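Local structure of glycosyl transferase family 8 (Streptococcus pneumoniae, 5GVV) at residues 17-22 with 245-250; 109-114 with 223-228; 130-135 with 192-197; 197-202 with 227-232. The protein transfers galactose from UDP-galactose to the terminal glucose of the already glycosylated serine-rich repeat protein PsrP, and binds manganese and UDP. One frame throughout, in Å; residues are numbered along the deposited sequence.

Followed from the N terminus, helix 17-30 opens interaction 1, and the chain then runs through most of the glycosyltransferase domain before helix 244-251 returns to close it, 223 residues later. The other three contacts all fall within that long loop. Interaction 2 pairs strand 109-111 with strand 225-227 and encloses interaction 3, which joins the end of strand 128-131 to the loop after strand 189-192. Interaction 4 opens at Asn197, where interaction 3 ends, and finishes on the 227-232 loop, sharing His227 and Tyr228 with interaction 2. Together they tie the edge of the main sheet to the manganese site, and that site to helices 17-30 and 244-251.

Interaction 1. Residues 17-22 with 245-250; sequences IRQIET and EVWWEY
Thr22 sets its methyl group over one face of the Trp247 indole, meeting the ring broadside. The evidence for a CH-pi contact is direct: CG2 of Thr22 lies 3.9 Å from the centroid of the five-membered ring of Trp247, 22° off the ring normal. The rotamer explains it. With OG1 anti to the carbonyl carbon (chi1 -64°), the hydroxyl of Thr22 turns back to give a 2.7 Å hydrogen bond from OG1 to Arg18 O, which leaves the methyl to meet the indole.

Arg18 approaches the same indole at its edge, where NH2 of Arg18 is 3.9 Å from CH2 of Trp247. A bend at chi3 also brings NH2 of Arg18 to 3.5 Å from CH2 of Trp248; the guanidinium and that ring are clearly tilted against each other, too much for a parallel stack. The polar end of Arg18 is engaged at the dimer interface, where NH1 bonds to Tyr14 OH of the second subunit. Within its own helix, Trp248 receives CZ3 of Trp247 over the centre of one ring face, while its NE1 bonds to Pro234 O.

The two helical segments run almost perpendicular, at 86°, with axes 10.5 Å apart at closest approach. Ile110 of strand 109-111 touches Thr22, Trp247 and Tyr250, so helices 17-30 and 244-251 meet against that strand within the glycosyltransferase domain.

Interaction 2. Residues 109-114 with 223-228; sequences LIVTGD and PLILHY. With MN (manganese (II) ion), chain C.
A two-stranded antiparallel ribbon beside the manganese site of this GT-A glycosyltransferase joins Ile110 to Leu226, its hydrogen-bonded pair. The strand that leaves the DxD residues Asp106 and Asp108 here meets the strand that supplies His227. Both backbone bonds of the pair are 2.9 Å, from Ile110 N to Leu226 O and from Leu226 N to Ile110 O, the second nearly straight at 172°. Leu109 with His227 and Val111 with Ile225 are the flanking non-hydrogen-bonded pairs. Beyond the strands, Thr112 holds on twice: its N bonds to Leu224 O, and its OG1, set between the backbone N and the carbonyl carbon (chi1 68°), donates to Pro223 O at 2.7 Å from above the carbonyl plane. Leu224 then lays CD2 3.5 Å from CA of Gly113.

At the other end NE2 of His227 binds manganese at 2.1 Å, alongside Asp106 and Asp108. Ile110 brings CG1 to the edge of the Tyr228 ring, 3.9 Å from CE2 of Tyr228.

The ribbon is sandwiched by its neighbours: Ile110, Leu226 and Tyr228 pack on helix 244-251, with Ile110 also touching helix 17-30, whereas Leu109 and Ile225 meet Val145 of strand 145-149.

Interaction 3. Residues 130-135 with 192-197; sequences AARSCF and LEDQYN
Arg132 grips the carboxylate of Asp194 side-on, one nitrogen to each oxygen. NH2 of Arg132 reaches OD2 of Asp194 at 2.7 Å in a salt bridge, with an angle of 163° at the hydrogen, and NE of Arg132 bonds to OD1 of Asp194 at 3.0 Å. Both oxygens use their syn lone pairs, and the two flat groups are nearly coplanar, 16° apart, so the pair of bonds fixes the rotation of each group. Phe135 adjoins both partners: its O lies over the centre of one guanidinium face of Arg132, and its CD1 touches OD2 of Asp194 with the ring steeply inclined to the carboxylate. The arrangement lies where strands 128-131 and 189-192, parallel neighbours at one edge of the main sheet of the GT-A domain, run out into loops.

OD1 of Asp194 also accepts from two waters. One of them links it to Arg132 O and Phe135 N, the other to Arg132 N and Leu192 O, so the carboxylate is linked through water to the backbone of both segments. A backbone bond from Leu192 N to Ala130 O, 2.9 Å, ties the strand ends together.

Further out the contact turns apolar. CD1 of Leu192 packs on CA of Ala130. Asn197, whose ND2 bonds to Asn142, turns its CB toward the strand end, where it meets CB of Ala131 at 3.6 Å.

Interaction 4. Residues 197-202 with 227-232; sequences NFQIGY and HYISQD. With MN (manganese (II) ion), chain C; UDP (uridine-5'-diphosphate), chain D.
The Asn197 amide runs alongside the imidazole of His227, and the two form the polar part of a closely packed region. ND1 of His227 donates to OD1 of Asn197 at 3.0 Å, in the carbonyl plane and on a lone pair, although the bond is bent to 138°. It holds the imidazole by its other ring nitrogen, the one that does not bind the metal, making Asn197 a second-shell residue of the manganese site. The backbone reinforces this: His227 N reaches Phe198 O at 2.8 Å and 178°, and Gly201 N bonds to His227 O. Gly201 lies so close to the facing loop that its CA is 3.3 Å from Ile229 O. Beside it CG2 of Ile200 sits over the Tyr228 ring, 3.9 Å from the ring centroid, and CD1 of Ile229 touches CB of Gln199 and CB of Tyr202.

The 227-232 loop forms part of the GT-A nucleotide site, and 197-202 backs it. Manganese is bound by O1A and O3B of UDP as well as by His227, and Ile229 places CG2 over the centre of the imidazole face. Ser230 N donates to O2B of UDP at 3.2 Å; UDP is also hydrogen-bonded by Lys233 and Ser107.

Toward Asp232 the contact becomes looser and wet. The OG of Ser230 accepts from Asp232 N in an ST turn, and across the segments a water bridges Gly201 O to OD2 of Asp232, 2.8 Å from each.

Interaction 1. Residues 17-22 with 245-250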
# COMPACT_ATOMS: atom_id res chain seq x y z
N ILE A 17 1.64 2.53 5.30
CA ILE A 17 0.23 2.84 5.05
C ILE A 17 -0.68 1.60 4.91
O ILE A 17 -1.84 1.64 5.33
CB ILE A 17 0.05 3.80 3.84
CG1 ILE A 17 -1.34 4.43 3.85
CG2 ILE A 17 0.32 3.07 2.52
CD1 ILE A 17 -1.56 5.42 5.00
N ARG A 18 -0.15 0.51 4.34
CA ARG A 18 -0.94 -0.71 4.16
C ARG A 18 -1.28 -1.35 5.50
O ARG A 18 -2.35 -1.96 5.66
CB ARG A 18 -0.21 -1.73 3.26
CG ARG A 18 -0.25 -1.39 1.77
CD ARG A 18 0.46 -2.45 0.93
NE ARG A 18 -0.27 -3.72 0.93
CZ ARG A 18 0.21 -4.85 1.44
NH1 ARG A 18 1.41 -4.87 2.01
NH2 ARG A 18 -0.52 -5.97 1.40
N GLN A 19 -0.39 -1.20 6.47
CA GLN A 19 -0.60 -1.74 7.81
C GLN A 19 -1.51 -0.81 8.62
O GLN A 19 -2.43 -1.27 9.30
CB GLN A 19 0.73 -1.92 8.54
CG GLN A 19 1.64 -3.02 7.96
CD GLN A 19 2.16 -2.70 6.56
OE1 GLN A 19 2.60 -1.58 6.29
NE2 GLN A 19 2.09 -3.68 5.67
N ILE A 20 -1.25 0.49 8.54
CA ILE A 20 -2.10 1.47 9.21
C ILE A 20 -3.54 1.35 8.74
O ILE A 20 -4.46 1.30 9.55
CB ILE A 20 -1.61 2.91 8.94
CG1 ILE A 20 -0.18 3.10 9.45
CG2 ILE A 20 -2.56 3.94 9.59
CD1 ILE A 20 0.45 4.41 8.99
N GLU A 21 -3.74 1.28 7.42
CA GLU A 21 -5.09 1.23 6.88
C GLU A 21 -5.81 -0.06 7.23
O GLU A 21 -7.01 -0.05 7.52
CB GLU A 21 -5.09 1.45 5.36
CG GLU A 21 -6.49 1.67 4.79
CD GLU A 21 -6.49 2.10 3.33
OE1 GLU A 21 -5.42 2.51 2.82
OE2 GLU A 21 -7.57 2.02 2.70
N THR A 22 -5.08 -1.18 7.19
CA THR A 22 -5.63 -2.47 7.60
C THR A 22 -6.06 -2.47 9.07
O THR A 22 -7.13 -2.98 9.41
CB THR A 22 -4.62 -3.60 7.36
OG1 THR A 22 -4.37 -3.71 5.96
CG2 THR A 22 -5.17 -4.93 7.87
N GLU A 245 -3.85 -15.55 8.24
CA GLU A 245 -5.05 -15.37 7.41
C GLU A 245 -5.97 -14.24 7.89
O GLU A 245 -6.70 -13.64 7.10
CB GLU A 245 -5.84 -16.67 7.33
CG GLU A 245 -6.35 -17.19 8.67
CD GLU A 245 -5.30 -17.97 9.46
OE1 GLU A 245 -4.15 -18.09 8.99
OE2 GLU A 245 -5.65 -18.46 10.55
N VAL A 246 -5.94 -13.96 9.19
CA VAL A 246 -6.80 -12.91 9.75
C VAL A 246 -6.38 -11.53 9.25
O VAL A 246 -7.23 -10.69 8.93
CB VAL A 246 -6.80 -12.94 11.28
CG1 VAL A 246 -7.70 -11.83 11.83
CG2 VAL A 246 -7.25 -14.31 11.79
N TRP A 247 -5.07 -11.29 9.18
CA TRP A 247 -4.58 -9.99 8.73
C TRP A 247 -4.98 -9.74 7.29
O TRP A 247 -5.41 -8.64 6.95
CB TRP A 247 -3.05 -9.87 8.86
CG TRP A 247 -2.55 -8.47 8.56
CD1 TRP A 247 -2.37 -7.44 9.46
CD2 TRP A 247 -2.19 -7.93 7.27
NE1 TRP A 247 -1.92 -6.32 8.81
CE2 TRP A 247 -1.80 -6.59 7.47
CE3 TRP A 247 -2.15 -8.46 5.98
CZ2 TRP A 247 -1.38 -5.76 6.42
CZ3 TRP A 247 -1.73 -7.64 4.93
CH2 TRP A 247 -1.36 -6.31 5.16
N TRP A 248 -4.83 -10.76 6.45
CA TRP A 248 -5.15 -10.62 5.04
C TRP A 248 -6.64 -10.39 4.81
O TRP A 248 -7.03 -9.64 3.92
CB TRP A 248 -4.62 -11.82 4.25
CG TRP A 248 -3.15 -11.70 4.05
CD1 TRP A 248 -2.17 -12.31 4.77
CD2 TRP A 248 -2.49 -10.85 3.11
NE1 TRP A 248 -0.93 -11.92 4.31
CE2 TRP A 248 -1.11 -11.02 3.29
CE3 TRP A 248 -2.94 -9.97 2.12
CZ2 TRP A 248 -0.16 -10.34 2.52
CZ3 TRP A 248 -2.00 -9.29 1.35
CH2 TRP A 248 -0.63 -9.48 1.55
N GLU A 249 -7.47 -11.04 5.63
CA GLU A 249 -8.91 -10.88 5.56
C GLU A 249 -9.32 -9.41 5.69
O GLU A 249 -10.23 -8.94 4.99
CB GLU A 249 -9.57 -11.70 6.67
CG GLU A 249 -11.08 -11.63 6.69
CD GLU A 249 -11.68 -12.56 7.74
OE1 GLU A 249 -12.83 -13.01 7.55
OE2 GLU A 249 -10.98 -12.84 8.74
N TYR A 250 -8.65 -8.67 6.57
CA TYR A 250 -8.96 -7.25 6.71
C TYR A 250 -8.23 -6.37 5.69
O TYR A 250 -8.78 -5.36 5.24
CB TYR A 250 -8.70 -6.79 8.14
CG TYR A 250 -9.73 -7.31 9.11
CD1 TYR A 250 -10.96 -6.67 9.27
CD2 TYR A 250 -9.49 -8.45 9.86
CE1 TYR A 250 -11.91 -7.15 10.15
CE2 TYR A 250 -10.44 -8.93 10.74
CZ TYR A 250 -11.64 -8.28 10.88
OH TYR A 250 -12.59 -8.76 11.77

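Interaction 2. Residues 109-114 with 223-228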
# COMPACT_ATOMS: atom_id res chain seq x y z
N LEU A 109 -1.47 -4.56 14.04
CA LEU A 109 -2.49 -5.28 14.79
C LEU A 109 -3.84 -5.27 14.10
O LEU A 109 -4.07 -4.51 13.15
CB LEU A 109 -2.60 -4.76 16.23
CG LEU A 109 -2.93 -3.29 16.50
CD1 LEU A 109 -4.41 -3.01 16.29
CD2 LEU A 109 -2.52 -2.92 17.92
N ILE A 110 -4.73 -6.12 14.61
CA ILE A 110 -6.07 -6.30 14.07
C ILE A 110 -7.10 -6.31 15.20
O ILE A 110 -6.94 -7.05 16.17
CB ILE A 110 -6.18 -7.65 13.34
CG1 ILE A 110 -5.28 -7.67 12.10
CG2 ILE A 110 -7.62 -7.94 12.96
CD1 ILE A 110 -5.82 -6.85 10.93
N VAL A 111 -8.15 -5.50 15.07
CA VAL A 111 -9.27 -5.52 16.00
C VAL A 111 -10.34 -6.45 15.43
O VAL A 111 -10.69 -6.34 14.25
CB VAL A 111 -9.85 -4.10 16.19
CG1 VAL A 111 -11.07 -4.12 17.12
CG2 VAL A 111 -8.77 -3.16 16.71
N THR A 112 -10.85 -7.37 16.25
CA THR A 112 -11.78 -8.38 15.77
C THR A 112 -13.19 -8.24 16.32
O THR A 112 -14.07 -9.04 15.98
CB THR A 112 -11.30 -9.82 16.11
OG1 THR A 112 -11.36 -10.02 17.53
CG2 THR A 112 -9.89 -10.05 15.61
N GLY A 113 -13.41 -7.24 17.17
CA GLY A 113 -14.73 -7.05 17.74
C GLY A 113 -14.92 -5.74 18.49
O GLY A 113 -14.05 -4.87 18.47
N ASP A 114 -16.08 -5.62 19.14
CA ASP A 114 -16.46 -4.43 19.89
C ASP A 114 -15.50 -4.19 21.05
O ASP A 114 -15.30 -5.08 21.88
CB ASP A 114 -17.88 -4.62 20.43
CG ASP A 114 -18.47 -3.36 21.04
OD1 ASP A 114 -17.73 -2.42 21.40
OD2 ASP A 114 -19.71 -3.32 21.17
N PRO A 223 -9.24 -13.44 19.94
CA PRO A 223 -9.06 -12.37 20.93
C PRO A 223 -9.44 -11.03 20.29
O PRO A 223 -9.28 -10.88 19.08
CB PRO A 223 -7.55 -12.42 21.22
CG PRO A 223 -7.16 -13.85 20.92
CD PRO A 223 -8.01 -14.23 19.73
N LEU A 224 -9.94 -10.10 21.09
CA LEU A 224 -10.42 -8.82 20.56
C LEU A 224 -9.33 -8.03 19.85
O LEU A 224 -9.60 -7.32 18.87
CB LEU A 224 -11.08 -7.98 21.66
CG LEU A 224 -12.51 -8.39 22.01
CD1 LEU A 224 -13.03 -7.71 23.26
CD2 LEU A 224 -13.42 -8.11 20.83
N ILE A 225 -8.09 -8.14 20.33
CA ILE A 225 -6.98 -7.46 19.66
C ILE A 225 -5.80 -8.39 19.40
O ILE A 225 -5.20 -8.92 20.33
CB ILE A 225 -6.53 -6.18 20.41
CG1 ILE A 225 -7.69 -5.18 20.47
CG2 ILE A 225 -5.33 -5.56 19.72
CD1 ILE A 225 -7.33 -3.81 21.07
N LEU A 226 -5.47 -8.58 18.12
CA LEU A 226 -4.35 -9.43 17.71
C LEU A 226 -3.15 -8.57 17.36
O LEU A 226 -3.21 -7.78 16.41
CB LEU A 226 -4.73 -10.26 16.48
CG LEU A 226 -5.75 -11.37 16.63
CD1 LEU A 226 -6.04 -12.00 15.28
CD2 LEU A 226 -5.25 -12.41 17.62
N HIS A 227 -2.04 -8.76 18.08
CA HIS A 227 -0.85 -7.94 17.88
C HIS A 227 0.28 -8.77 17.28
O HIS A 227 0.83 -9.67 17.93
CB HIS A 227 -0.40 -7.33 19.22
CG HIS A 227 0.62 -6.25 19.08
ND1 HIS A 227 1.14 -5.58 20.17
CD2 HIS A 227 1.20 -5.70 17.99
CE1 HIS A 227 2.01 -4.67 19.75
NE2 HIS A 227 2.07 -4.73 18.43
N TYR A 228 0.61 -8.49 16.02
CA TYR A 228 1.66 -9.23 15.33
C TYR A 228 3.05 -8.64 15.60
O TYR A 228 3.70 -8.13 14.68
CB TYR A 228 1.38 -9.27 13.83
CG TYR A 228 0.10 -9.98 13.47
CD1 TYR A 228 0.09 -11.35 13.24
CD2 TYR A 228 -1.09 -9.28 13.35
CE1 TYR A 228 -1.08 -12.01 12.91
CE2 TYR A 228 -2.27 -9.93 13.03
CZ TYR A 228 -2.25 -11.29 12.81
OH TYR A 228 -3.42 -11.93 12.48
MN MN C . 3.36 -3.58 17.19

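Interaction 3. Residues 130-135 with 192-197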
# COMPACT_ATOMS: atom_id res chain seq x y z
N ALA A 130 -2.57 -1.12 30.35
CA ALA A 130 -1.87 -1.89 29.33
C ALA A 130 -1.85 -3.38 29.66
O ALA A 130 -2.02 -3.76 30.82
CB ALA A 130 -0.44 -1.37 29.16
N ALA A 131 -1.64 -4.21 28.64
CA ALA A 131 -1.51 -5.65 28.85
C ALA A 131 -0.06 -6.02 29.12
O ALA A 131 0.85 -5.31 28.68
CB ALA A 131 -2.04 -6.43 27.63
N ARG A 132 0.16 -7.13 29.81
CA ARG A 132 1.51 -7.60 30.08
C ARG A 132 2.21 -8.01 28.80
O ARG A 132 1.57 -8.31 27.79
CB ARG A 132 1.48 -8.79 31.05
CG ARG A 132 0.77 -10.01 30.48
CD ARG A 132 0.57 -11.08 31.55
NE ARG A 132 -0.34 -12.13 31.09
CZ ARG A 132 -0.56 -13.26 31.75
NH1 ARG A 132 0.07 -13.50 32.90
NH2 ARG A 132 -1.40 -14.16 31.28
N SER A 133 3.54 -8.03 28.84
CA SER A 133 4.34 -8.39 27.67
C SER A 133 4.41 -9.91 27.47
O SER A 133 4.84 -10.64 28.37
CB SER A 133 5.75 -7.80 27.78
OG SER A 133 6.58 -8.23 26.72
N CYS A 134 3.98 -10.36 26.29
CA CYS A 134 4.03 -11.77 25.89
C CYS A 134 3.55 -12.74 26.96
O CYS A 134 4.30 -13.63 27.38
CB CYS A 134 5.44 -12.15 25.43
SG CYS A 134 6.08 -11.07 24.13
N PHE A 135 2.30 -12.57 27.41
CA PHE A 135 1.67 -13.50 28.34
C PHE A 135 2.43 -13.65 29.66
O PHE A 135 2.17 -14.59 30.43
CB PHE A 135 1.48 -14.88 27.67
CG PHE A 135 0.75 -14.81 26.36
CD1 PHE A 135 -0.64 -14.74 26.32
CD2 PHE A 135 1.45 -14.81 25.16
CE1 PHE A 135 -1.32 -14.67 25.12
CE2 PHE A 135 0.78 -14.74 23.95
CZ PHE A 135 -0.61 -14.68 23.93
N LEU A 192 -4.65 -4.63 31.56
CA LEU A 192 -5.65 -5.11 30.61
C LEU A 192 -5.50 -6.62 30.46
O LEU A 192 -4.39 -7.14 30.59
CB LEU A 192 -5.46 -4.46 29.25
CG LEU A 192 -5.61 -2.95 29.14
CD1 LEU A 192 -5.24 -2.47 27.75
CD2 LEU A 192 -7.03 -2.55 29.48
N GLU A 193 -6.60 -7.31 30.19
CA GLU A 193 -6.55 -8.74 29.89
C GLU A 193 -5.72 -8.98 28.63
O GLU A 193 -5.60 -8.08 27.79
CB GLU A 193 -7.97 -9.30 29.69
CG GLU A 193 -8.83 -9.31 30.94
CD GLU A 193 -10.22 -8.72 30.70
OE1 GLU A 193 -11.03 -9.37 30.00
OE2 GLU A 193 -10.49 -7.61 31.20
N ASP A 194 -5.15 -10.18 28.51
CA ASP A 194 -4.32 -10.50 27.35
C ASP A 194 -5.08 -10.34 26.03
O ASP A 194 -4.48 -10.00 25.00
CB ASP A 194 -3.77 -11.93 27.45
CG ASP A 194 -2.73 -12.09 28.54
OD1 ASP A 194 -2.05 -11.10 28.88
OD2 ASP A 194 -2.59 -13.23 29.06
N GLN A 195 -6.39 -10.56 26.05
CA GLN A 195 -7.18 -10.52 24.82
C GLN A 195 -7.30 -9.11 24.22
O GLN A 195 -7.73 -8.95 23.08
CB GLN A 195 -8.57 -11.13 25.03
CG GLN A 195 -9.62 -10.14 25.56
CD GLN A 195 -11.03 -10.53 25.12
OE1 GLN A 195 -11.23 -11.02 24.01
NE2 GLN A 195 -12.01 -10.29 26.00
N TYR A 196 -6.90 -8.09 24.98
CA TYR A 196 -6.94 -6.72 24.49
C TYR A 196 -5.60 -6.29 23.90
O TYR A 196 -5.43 -5.15 23.44
CB TYR A 196 -7.39 -5.76 25.59
CG TYR A 196 -8.87 -5.84 25.88
CD1 TYR A 196 -9.79 -5.42 24.93
CD2 TYR A 196 -9.35 -6.33 27.09
CE1 TYR A 196 -11.14 -5.48 25.18
CE2 TYR A 196 -10.70 -6.40 27.35
CZ TYR A 196 -11.59 -5.97 26.39
OH TYR A 196 -12.95 -6.02 26.63
N ASN A 197 -4.65 -7.22 23.94
CA ASN A 197 -3.36 -7.07 23.28
C ASN A 197 -2.74 -8.46 23.19
O ASN A 197 -1.78 -8.77 23.90
CB ASN A 197 -2.44 -6.13 24.06
CG ASN A 197 -1.19 -5.74 23.29
OD1 ASN A 197 -0.85 -6.35 22.27
ND2 ASN A 197 -0.49 -4.74 23.80
O HOH W 1 -0.82 -3.27 26.24
O HOH W 2 0.11 -10.70 27.15
O HOH W 3 -1.98 -8.56 30.25

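Interaction 4. Residues 197-202 with 227-232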
# COMPACT_ATOMS: atom_id res chain seq x y z
N ASN A 197 -4.65 -7.22 23.94
CA ASN A 197 -3.36 -7.07 23.28
C ASN A 197 -2.74 -8.46 23.19
O ASN A 197 -1.78 -8.77 23.90
CB ASN A 197 -2.44 -6.13 24.06
CG ASN A 197 -1.19 -5.74 23.29
OD1 ASN A 197 -0.85 -6.35 22.27
ND2 ASN A 197 -0.49 -4.74 23.80
N PHE A 198 -3.32 -9.30 22.34
CA PHE A 198 -2.94 -10.71 22.27
C PHE A 198 -1.78 -10.85 21.29
O PHE A 198 -1.96 -10.78 20.06
CB PHE A 198 -4.13 -11.55 21.82
CG PHE A 198 -3.96 -13.03 22.05
CD1 PHE A 198 -3.31 -13.82 21.11
CD2 PHE A 198 -4.45 -13.64 23.20
CE1 PHE A 198 -3.15 -15.19 21.31
CE2 PHE A 198 -4.30 -15.00 23.41
CZ PHE A 198 -3.65 -15.78 22.46
N GLN A 199 -0.59 -11.04 21.85
CA GLN A 199 0.64 -10.96 21.06
C GLN A 199 0.98 -12.26 20.33
O GLN A 199 1.93 -12.97 20.66
CB GLN A 199 1.78 -10.46 21.95
CG GLN A 199 1.52 -9.03 22.45
CD GLN A 199 2.02 -8.78 23.85
OE1 GLN A 199 3.20 -8.96 24.13
NE2 GLN A 199 1.12 -8.36 24.75
N ILE A 200 0.17 -12.54 19.31
CA ILE A 200 0.33 -13.73 18.49
C ILE A 200 1.66 -13.71 17.72
O ILE A 200 2.13 -14.74 17.24
CB ILE A 200 -0.86 -13.85 17.51
CG1 ILE A 200 -0.98 -15.28 16.96
CG2 ILE A 200 -0.75 -12.82 16.39
CD1 ILE A 200 -1.65 -16.24 17.92
N GLY A 201 2.27 -12.53 17.63
CA GLY A 201 3.56 -12.40 16.97
C GLY A 201 4.68 -13.05 17.77
O GLY A 201 5.77 -13.28 17.23
N TYR A 202 4.41 -13.35 19.04
CA TYR A 202 5.41 -13.97 19.91
C TYR A 202 5.65 -15.44 19.59
O TYR A 202 6.57 -16.06 20.13
CB TYR A 202 5.02 -13.81 21.38
CG TYR A 202 6.05 -14.32 22.37
CD1 TYR A 202 7.32 -13.76 22.44
CD2 TYR A 202 5.75 -15.37 23.24
CE1 TYR A 202 8.26 -14.22 23.34
CE2 TYR A 202 6.69 -15.84 24.14
CZ TYR A 202 7.94 -15.26 24.19
OH TYR A 202 8.88 -15.73 25.09
N HIS A 227 -2.04 -8.76 18.08
CA HIS A 227 -0.85 -7.94 17.88
C HIS A 227 0.28 -8.77 17.28
O HIS A 227 0.83 -9.67 17.93
CB HIS A 227 -0.40 -7.33 19.22
CG HIS A 227 0.62 -6.25 19.08
ND1 HIS A 227 1.14 -5.58 20.17
CD2 HIS A 227 1.20 -5.70 17.99
CE1 HIS A 227 2.01 -4.67 19.75
NE2 HIS A 227 2.07 -4.73 18.43
N TYR A 228 0.61 -8.49 16.02
CA TYR A 228 1.66 -9.23 15.33
C TYR A 228 3.05 -8.64 15.60
O TYR A 228 3.70 -8.13 14.68
CB TYR A 228 1.38 -9.27 13.83
CG TYR A 228 0.10 -9.98 13.47
CD1 TYR A 228 0.09 -11.35 13.24
CD2 TYR A 228 -1.09 -9.28 13.35
CE1 TYR A 228 -1.08 -12.01 12.91
CE2 TYR A 228 -2.27 -9.93 13.03
CZ TYR A 228 -2.25 -11.29 12.81
OH TYR A 228 -3.42 -11.93 12.48
N ILE A 229 3.49 -8.72 16.85
CA ILE A 229 4.81 -8.21 17.24
C ILE A 229 5.91 -9.00 16.55
O ILE A 229 5.65 -10.05 15.95
CB ILE A 229 5.02 -8.29 18.77
CG1 ILE A 229 5.05 -9.75 19.23
CG2 ILE A 229 3.93 -7.52 19.51
CD1 ILE A 229 5.46 -9.93 20.69
N SER A 230 7.14 -8.49 16.65
CA SER A 230 8.35 -9.08 16.06
C SER A 230 8.47 -8.81 14.56
O SER A 230 7.63 -8.12 13.99
CB SER A 230 8.47 -10.59 16.35
OG SER A 230 7.74 -11.36 15.40
N GLN A 231 9.51 -9.33 13.94
CA GLN A 231 9.72 -9.10 12.52
C GLN A 231 9.03 -10.17 11.66
O GLN A 231 9.12 -10.13 10.43
CB GLN A 231 11.21 -9.02 12.20
CG GLN A 231 11.97 -8.00 13.04
CD GLN A 231 11.50 -6.56 12.82
OE1 GLN A 231 10.49 -6.12 13.39
NE2 GLN A 231 12.24 -5.82 12.01
N ASP A 232 8.35 -11.10 12.32
CA ASP A 232 7.63 -12.16 11.62
C ASP A 232 6.21 -11.69 11.29
O ASP A 232 5.24 -12.24 11.80
CB ASP A 232 7.58 -13.41 12.49
CG ASP A 232 6.93 -14.59 11.80
OD1 ASP A 232 7.19 -14.80 10.59
OD2 ASP A 232 6.16 -15.31 12.46
MN MN C . 3.36 -3.58 17.19
N1 UDP D . 6.10 1.86 12.50
C2 UDP D . 5.97 2.57 11.32
N3 UDP D . 6.74 2.25 10.21
C4 UDP D . 7.65 1.21 10.29
C5 UDP D . 7.77 0.50 11.48
C6 UDP D . 7.07 0.91 12.61
O2 UDP D . 5.16 3.49 11.25
O4 UDP D . 8.33 0.92 9.30
C1' UDP D . 5.26 2.24 13.65
C2' UDP D . 3.97 1.43 13.62
O2' UDP D . 2.90 2.19 14.13
C3' UDP D . 4.25 0.29 14.57
C4' UDP D . 5.18 0.94 15.59
O4' UDP D . 5.91 1.91 14.87
O3' UDP D . 3.06 -0.19 15.16
C5' UDP D . 6.11 -0.06 16.26
O5' UDP D . 6.48 -1.04 15.32
PA UDP D . 6.16 -2.58 15.63
O1A UDP D . 4.69 -2.68 15.79
O2A UDP D . 6.66 -3.45 14.54
O3A UDP D . 6.92 -2.91 17.02
PB UDP D . 6.51 -4.14 17.98
O1B UDP D . 7.15 -3.98 19.31
O2B UDP D . 7.00 -5.39 17.37
O3B UDP D . 5.04 -4.19 18.14
O HOH W 4 5.81 -15.20 15.19